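PDB 4KWY: LPS-assembly lipoprotein from Caulobacter crescentus, which is an LptE-family lipoprotein that probably helps assemble lipopolysaccharide at the outer membrane. Local coordinates for residues A[12-23]-A[41-52]. Numbering follows the deposited sequence.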
ATOM      1  N   SER A  12     -12.957  -9.709  -0.507  1.00 69.01           N
ATOM      2  CA  SER A  12     -12.775 -10.779  -1.509  1.00 67.56           C
ATOM      3  C   SER A  12     -11.493 -10.532  -2.343  1.00 65.38           C
ATOM      4  O   SER A  12     -11.100 -11.393  -3.128  1.00 64.87           O
ATOM      5  CB  SER A  12     -13.997 -10.910  -2.419  1.00 72.70           C
ATOM      6  OG  SER A  12     -14.077  -9.857  -3.368  1.00 78.29           O
ATOM      7  N   ILE A  13     -10.834  -9.366  -2.150  1.00 58.31           N
ATOM      8  CA  ILE A  13      -9.608  -8.984  -2.864  1.00 53.35           C
ATOM      9  C   ILE A  13      -8.361  -9.531  -2.133  1.00 55.79           C
ATOM     10  O   ILE A  13      -8.068  -9.163  -0.988  1.00 56.25           O
ATOM     11  CB  ILE A  13      -9.499  -7.452  -3.095  1.00 53.29           C
ATOM     12  CG1 ILE A  13     -10.686  -6.896  -3.908  1.00 55.44           C
ATOM     13  CG2 ILE A  13      -8.187  -7.104  -3.762  1.00 49.22           C
ATOM     14  CD1 ILE A  13     -10.800  -5.330  -3.922  1.00 60.62           C
ATOM     15  N   GLU A  14      -7.609 -10.373  -2.835  1.00 49.94           N
ATOM     16  CA  GLU A  14      -6.366 -10.923  -2.324  1.00 48.39           C
ATOM     17  C   GLU A  14      -5.207 -10.129  -2.892  1.00 49.67           C
ATOM     18  O   GLU A  14      -5.028 -10.055  -4.111  1.00 48.64           O
ATOM     19  CB  GLU A  14      -6.252 -12.387  -2.692  1.00 50.56           C
ATOM     20  CG  GLU A  14      -5.194 -13.130  -1.914  1.00 61.31           C
ATOM     21  CD  GLU A  14      -5.194 -14.592  -2.294  1.00 90.59           C
ATOM     22  OE1 GLU A  14      -6.063 -15.344  -1.792  1.00 98.42           O
ATOM     23  OE2 GLU A  14      -4.367 -14.967  -3.154  1.00 83.40           O
ATOM     24  N   THR A  15      -4.428  -9.534  -2.004  1.00 45.60           N
ATOM     25  CA  THR A  15      -3.307  -8.662  -2.342  1.00 43.99           C
ATOM     26  C   THR A  15      -2.050  -9.495  -2.505  1.00 48.93           C
ATOM     27  O   THR A  15      -1.728 -10.328  -1.658  1.00 52.61           O
ATOM     28  CB  THR A  15      -3.199  -7.544  -1.311  1.00 46.92           C
ATOM     29  OG1 THR A  15      -4.516  -7.037  -1.112  1.00 41.07           O
ATOM     30  CG2 THR A  15      -2.302  -6.398  -1.767  1.00 46.30           C
ATOM     31  N   VAL A  16      -1.407  -9.316  -3.659  1.00 43.78           N
ATOM     32  CA  VAL A  16      -0.193 -10.001  -4.124  1.00 44.01           C
ATOM     33  C   VAL A  16       0.927  -8.957  -4.281  1.00 48.31           C
ATOM     34  O   VAL A  16       0.761  -7.924  -4.939  1.00 45.72           O
ATOM     35  CB  VAL A  16      -0.405 -10.792  -5.466  1.00 46.59           C
ATOM     36  CG1 VAL A  16       0.773 -11.708  -5.769  1.00 46.47           C
ATOM     37  CG2 VAL A  16      -1.702 -11.589  -5.468  1.00 47.28           C
ATOM     38  N   ALA A  17       2.067  -9.257  -3.705  1.00 47.73           N
ATOM     39  CA  ALA A  17       3.232  -8.412  -3.831  1.00 49.02           C
ATOM     40  C   ALA A  17       4.470  -9.270  -4.002  1.00 56.01           C
ATOM     41  O   ALA A  17       4.579 -10.367  -3.424  1.00 56.96           O
ATOM     42  CB  ALA A  17       3.371  -7.506  -2.613  1.00 49.30           C
ATOM     43  N   ALA A  18       5.400  -8.770  -4.809  1.00 52.83           N
ATOM     44  CA  ALA A  18       6.682  -9.411  -4.988  1.00 55.15           C
ATOM     45  C   ALA A  18       7.577  -9.080  -3.781  1.00 59.60           C
ATOM     46  O   ALA A  18       7.279  -8.141  -3.030  1.00 57.43           O
ATOM     47  CB  ALA A  18       7.320  -8.934  -6.285  1.00 56.86           C
ATOM     48  N   GLU A  19       8.655  -9.866  -3.586  1.00 59.64           N
ATOM     49  CA  GLU A  19       9.647  -9.681  -2.527  1.00 62.07           C
ATOM     50  C   GLU A  19      10.072  -8.207  -2.390  1.00 63.81           C
ATOM     51  O   GLU A  19      10.490  -7.590  -3.380  1.00 64.86           O
ATOM     52  CB  GLU A  19      10.886 -10.536  -2.828  1.00 67.45           C
ATOM     53  CG  GLU A  19      10.774 -11.986  -2.390  1.00 83.64           C
ATOM     54  CD  GLU A  19      12.108 -12.704  -2.255  1.00117.95           C
ATOM     55  OE1 GLU A  19      13.045 -12.129  -1.650  1.00110.81           O
ATOM     56  OE2 GLU A  19      12.206 -13.858  -2.733  1.00118.20           O
ATOM     57  N   GLY A  20       9.933  -7.659  -1.186  1.00 56.21           N
ATOM     58  CA  GLY A  20      10.303  -6.280  -0.911  1.00 53.85           C
ATOM     59  C   GLY A  20       9.678  -5.745   0.353  1.00 55.05           C
ATOM     60  O   GLY A  20       8.565  -6.144   0.693  1.00 52.72           O
ATOM     61  N   ARG A  21      10.374  -4.810   1.053  1.00 52.60           N
ATOM     62  CA  ARG A  21       9.841  -4.234   2.295  1.00 50.52           C
ATOM     63  C   ARG A  21       8.547  -3.435   2.030  1.00 49.10           C
ATOM     64  O   ARG A  21       7.565  -3.652   2.739  1.00 49.24           O
ATOM     65  CB  ARG A  21      10.865  -3.380   3.067  1.00 48.68           C
ATOM     66  CG  ARG A  21      10.289  -2.957   4.421  1.00 47.00           C
ATOM     67  CD  ARG A  21      11.301  -2.712   5.508  1.00 49.32           C
ATOM     68  NE  ARG A  21      10.832  -1.662   6.411  1.00 63.19           N
ATOM     69  CZ  ARG A  21      10.113  -1.878   7.507  1.00 80.91           C
ATOM     70  NH1 ARG A  21       9.800  -3.118   7.872  1.00 67.31           N
ATOM     71  NH2 ARG A  21       9.692  -0.856   8.242  1.00 66.17           N
ATOM     72  N   GLY A  22       8.552  -2.592   0.992  1.00 41.12           N
ATOM     73  CA  GLY A  22       7.403  -1.793   0.572  1.00 38.13           C
ATOM     74  C   GLY A  22       6.166  -2.599   0.239  1.00 42.89           C
ATOM     75  O   GLY A  22       5.087  -2.317   0.765  1.00 42.23           O
ATOM     76  N   GLY A  23       6.323  -3.630  -0.599  1.00 39.95           N
ATOM     77  CA  GLY A  23       5.220  -4.514  -0.960  1.00 38.84           C
ATOM     78  C   GLY A  23       4.742  -5.315   0.229  1.00 45.49           C
ATOM     79  O   GLY A  23       3.540  -5.562   0.366  1.00 43.94           O
ATOM     80  N   PRO A  41     -11.805 -17.304   0.227  1.00 79.60           N
ATOM     81  CA  PRO A  41     -11.927 -17.322  -1.239  1.00 77.03           C
ATOM     82  C   PRO A  41     -11.682 -15.924  -1.801  1.00 76.41           C
ATOM     83  O   PRO A  41     -12.067 -14.921  -1.186  1.00 76.50           O
ATOM     84  CB  PRO A  41     -13.365 -17.795  -1.495  1.00 82.26           C
ATOM     85  CG  PRO A  41     -13.965 -18.094  -0.175  1.00 90.24           C
ATOM     86  CD  PRO A  41     -13.118 -17.495   0.886  1.00 84.55           C
ATOM     87  N   ALA A  42     -10.977 -15.862  -2.933  1.00 68.31           N
ATOM     88  CA  ALA A  42     -10.625 -14.611  -3.596  1.00 63.05           C
ATOM     89  C   ALA A  42     -11.385 -14.464  -4.905  1.00 61.91           C
ATOM     90  O   ALA A  42     -11.456 -15.407  -5.675  1.00 62.15           O
ATOM     91  CB  ALA A  42      -9.122 -14.558  -3.847  1.00 60.70           C
ATOM     92  N   ALA A  43     -11.973 -13.287  -5.133  1.00 55.61           N
ATOM     93  CA  ALA A  43     -12.674 -12.930  -6.362  1.00 53.99           C
ATOM     94  C   ALA A  43     -11.752 -12.096  -7.240  1.00 52.34           C
ATOM     95  O   ALA A  43     -11.873 -12.115  -8.459  1.00 52.64           O
ATOM     96  CB  ALA A  43     -13.929 -12.150  -6.030  1.00 56.71           C
ATOM     97  N   TYR A  44     -10.833 -11.362  -6.608  1.00 44.52           N
ATOM     98  CA  TYR A  44      -9.871 -10.513  -7.292  1.00 42.56           C
ATOM     99  C   TYR A  44      -8.480 -10.714  -6.769  1.00 46.45           C
ATOM    100  O   TYR A  44      -8.291 -10.982  -5.574  1.00 47.11           O
ATOM    101  CB  TYR A  44     -10.217  -9.013  -7.131  1.00 43.59           C
ATOM    102  CG  TYR A  44     -11.577  -8.624  -7.647  1.00 46.60           C
ATOM    103  CD1 TYR A  44     -11.805  -8.449  -9.011  1.00 49.54           C
ATOM    104  CD2 TYR A  44     -12.645  -8.434  -6.775  1.00 48.91           C
ATOM    105  CE1 TYR A  44     -13.068  -8.110  -9.497  1.00 51.42           C
ATOM    106  CE2 TYR A  44     -13.910  -8.089  -7.246  1.00 52.51           C
ATOM    107  CZ  TYR A  44     -14.116  -7.927  -8.608  1.00 61.21           C
ATOM    108  OH  TYR A  44     -15.370  -7.619  -9.076  1.00 69.10           O
ATOM    109  N   LYS A  45      -7.487 -10.505  -7.659  1.00 42.04           N
ATOM    110  CA  LYS A  45      -6.070 -10.527  -7.307  1.00 39.70           C
ATOM    111  C   LYS A  45      -5.535  -9.127  -7.496  1.00 41.55           C
ATOM    112  O   LYS A  45      -5.619  -8.576  -8.590  1.00 41.97           O
ATOM    113  CB  LYS A  45      -5.276 -11.563  -8.110  1.00 42.20           C
ATOM    114  CG  LYS A  45      -5.664 -13.009  -7.804  1.00 61.38           C
ATOM    115  CD  LYS A  45      -4.924 -13.581  -6.595  1.00 77.65           C
ATOM    116  CE  LYS A  45      -5.319 -15.015  -6.332  1.00 93.37           C
ATOM    117  NZ  LYS A  45      -4.141 -15.871  -6.025  1.00100.81           N
ATOM    118  N   LEU A  46      -5.086  -8.504  -6.413  1.00 37.14           N
ATOM    119  CA  LEU A  46      -4.526  -7.170  -6.502  1.00 35.16           C
ATOM    120  C   LEU A  46      -3.007  -7.282  -6.502  1.00 38.39           C
ATOM    121  O   LEU A  46      -2.421  -7.635  -5.479  1.00 37.87           O
ATOM    122  CB  LEU A  46      -5.040  -6.244  -5.369  1.00 34.18           C
ATOM    123  CG  LEU A  46      -4.439  -4.834  -5.330  1.00 36.69           C
ATOM    124  CD1 LEU A  46      -4.779  -4.056  -6.572  1.00 36.70           C
ATOM    125  CD2 LEU A  46      -4.895  -4.084  -4.098  1.00 38.95           C
ATOM    126  N   TYR A  47      -2.379  -6.948  -7.647  1.00 34.93           N
ATOM    127  CA  TYR A  47      -0.923  -6.984  -7.830  1.00 33.13           C
ATOM    128  C   TYR A  47      -0.301  -5.650  -7.557  1.00 38.44           C
ATOM    129  O   TYR A  47      -0.626  -4.682  -8.241  1.00 39.26           O
ATOM    130  CB  TYR A  47      -0.576  -7.413  -9.246  1.00 31.67           C
ATOM    131  CG  TYR A  47      -0.527  -8.895  -9.370  1.00 30.96           C
ATOM    132  CD1 TYR A  47      -1.664  -9.621  -9.709  1.00 33.21           C
ATOM    133  CD2 TYR A  47       0.668  -9.588  -9.198  1.00 30.69           C
ATOM    134  CE1 TYR A  47      -1.604 -10.996  -9.914  1.00 32.91           C
ATOM    135  CE2 TYR A  47       0.732 -10.965  -9.361  1.00 31.47           C
ATOM    136  CZ  TYR A  47      -0.409 -11.668  -9.711  1.00 34.69           C
ATOM    137  OH  TYR A  47      -0.336 -13.033  -9.842  1.00 31.44           O
ATOM    138  N   LEU A  48       0.627  -5.605  -6.600  1.00 35.57           N
ATOM    139  CA  LEU A  48       1.286  -4.363  -6.239  1.00 35.68           C
ATOM    140  C   LEU A  48       2.687  -4.300  -6.798  1.00 40.33           C
ATOM    141  O   LEU A  48       3.434  -5.253  -6.625  1.00 41.04           O
ATOM    142  CB  LEU A  48       1.355  -4.229  -4.716  1.00 35.02           C
ATOM    143  CG  LEU A  48       0.080  -4.331  -3.923  1.00 37.69           C
ATOM    144  CD1 LEU A  48       0.422  -4.331  -2.461  1.00 37.96           C
ATOM    145  CD2 LEU A  48      -0.858  -3.172  -4.234  1.00 36.50           C
ATOM    146  N   SER A  49       3.050  -3.179  -7.459  1.00 37.08           N
ATOM    147  CA  SER A  49       4.418  -2.968  -7.961  1.00 38.18           C
ATOM    148  C   SER A  49       4.991  -1.732  -7.298  1.00 41.07           C
ATOM    149  O   SER A  49       4.791  -0.600  -7.752  1.00 40.77           O
ATOM    150  CB  SER A  49       4.470  -2.861  -9.479  1.00 40.79           C
ATOM    151  OG  SER A  49       3.979  -4.065 -10.023  1.00 55.42           O
ATOM    152  N   VAL A  50       5.643  -1.956  -6.169  1.00 37.94           N
ATOM    153  CA  VAL A  50       6.276  -0.889  -5.416  1.00 37.57           C
ATOM    154  C   VAL A  50       7.671  -0.675  -5.985  1.00 44.71           C
ATOM    155  O   VAL A  50       8.383  -1.642  -6.265  1.00 42.71           O
ATOM    156  CB  VAL A  50       6.321  -1.159  -3.876  1.00 39.63           C
ATOM    157  CG1 VAL A  50       6.955   0.027  -3.128  1.00 38.22           C
ATOM    158  CG2 VAL A  50       4.920  -1.432  -3.326  1.00 38.22           C
ATOM    159  N   ASN A  51       8.075   0.614  -6.103  1.00 44.37           N
ATOM    160  CA  ASN A  51       9.435   1.002  -6.464  1.00 45.46           C
ATOM    161  C   ASN A  51      10.233   0.866  -5.164  1.00 50.15           C
ATOM    162  O   ASN A  51      10.247   1.773  -4.324  1.00 50.45           O
ATOM    163  CB  ASN A  51       9.449   2.410  -7.052  1.00 43.32           C
ATOM    164  CG  ASN A  51      10.787   2.850  -7.557  1.00 57.58           C
ATOM    165  OD1 ASN A  51      11.845   2.404  -7.097  1.00 52.61           O
ATOM    166  ND2 ASN A  51      10.767   3.753  -8.515  1.00 50.23           N
ATOM    167  N   GLU A  52      10.777  -0.325  -4.950  1.00 48.01           N
ATOM    168  CA  GLU A  52      11.456  -0.726  -3.717  1.00 49.16           C
ATOM    169  C   GLU A  52      12.765   0.015  -3.454  1.00 58.25           C
ATOM    170  O   GLU A  52      13.108   0.240  -2.280  1.00 56.50           O
ATOM    171  CB  GLU A  52      11.708  -2.240  -3.724  1.00 51.16           C
ATOM    172  CG  GLU A  52      10.436  -3.071  -3.650  1.00 53.15           C
ATOM    173  CD  GLU A  52       9.627  -3.028  -2.368  1.00 63.87           C
ATOM    174  OE1 GLU A  52      10.036  -2.328  -1.413  1.00 47.09           O
ATOM    175  OE2 GLU A  52       8.576  -3.709  -2.319  1.00 60.22           O
TER
HETATM  176  O   HOH W   1       7.604  -5.336  -4.464  1.00 54.15           O
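Strands 13-17 and 44-50 run parallel at 28°, and Glu14 and Val16 each donate through N and accept through O: Glu14 N to Tyr44 O, Leu46 N to Glu14 O, Val16 N to Leu46 O (2.7 Å) and Leu48 N to Val16 O. Ahead of them, Ser12 O accepts Ala43 N at 2.9 Å. On one face the aliphatic Ile13, Leu46 and Leu48 suit a buried layer; Thr15 adds a methyl, while its OG1 is buried without a hydrogen-bond partner. Ile13 CG2 presses on Leu46 CB (3.6 Å). Thr15 holds OG1 beside the backbone N (chi1 -46°), which leaves CG2 anti to that N and against Leu48 CD1 at 3.5 Å. Helix 21-34 packs on Thr15 and Leu48, helix 104-135 on Ile13 and Leu46. The other face is more polar. Extended Glu14 and doubly bent Lys45 lie alongside each other, and NZ forms a salt bridge with OE2 at 3.0 Å, on its syn side but 34° out of the carboxylate plane. Val16 CB sits over one face of the Tyr47 ring in a CH-pi contact, 4.1 Å from the centroid.

Beyond the strands, Glu52 reaches back to the start of helix 21-34, where Gly20 is the N-cap. Its carboxylate uses both syn lone pairs: OE1 accepts Gly22 N and OE2 accepts Gly23 N, each at 2.8 Å, and a water links OE2 to Ala18 O. Glycine suits positions 20 and 22 because a CB on either would collide with this carboxylate. With an alanine here in place of Glu52, the two helix-start amides would probably lose their acceptors and the water one partner. The negative charge probably also favours the positive end of the helix dipole, tying the first turn of the helix in this beta-alpha-beta unit to the residue that opens the short helix after its second strand.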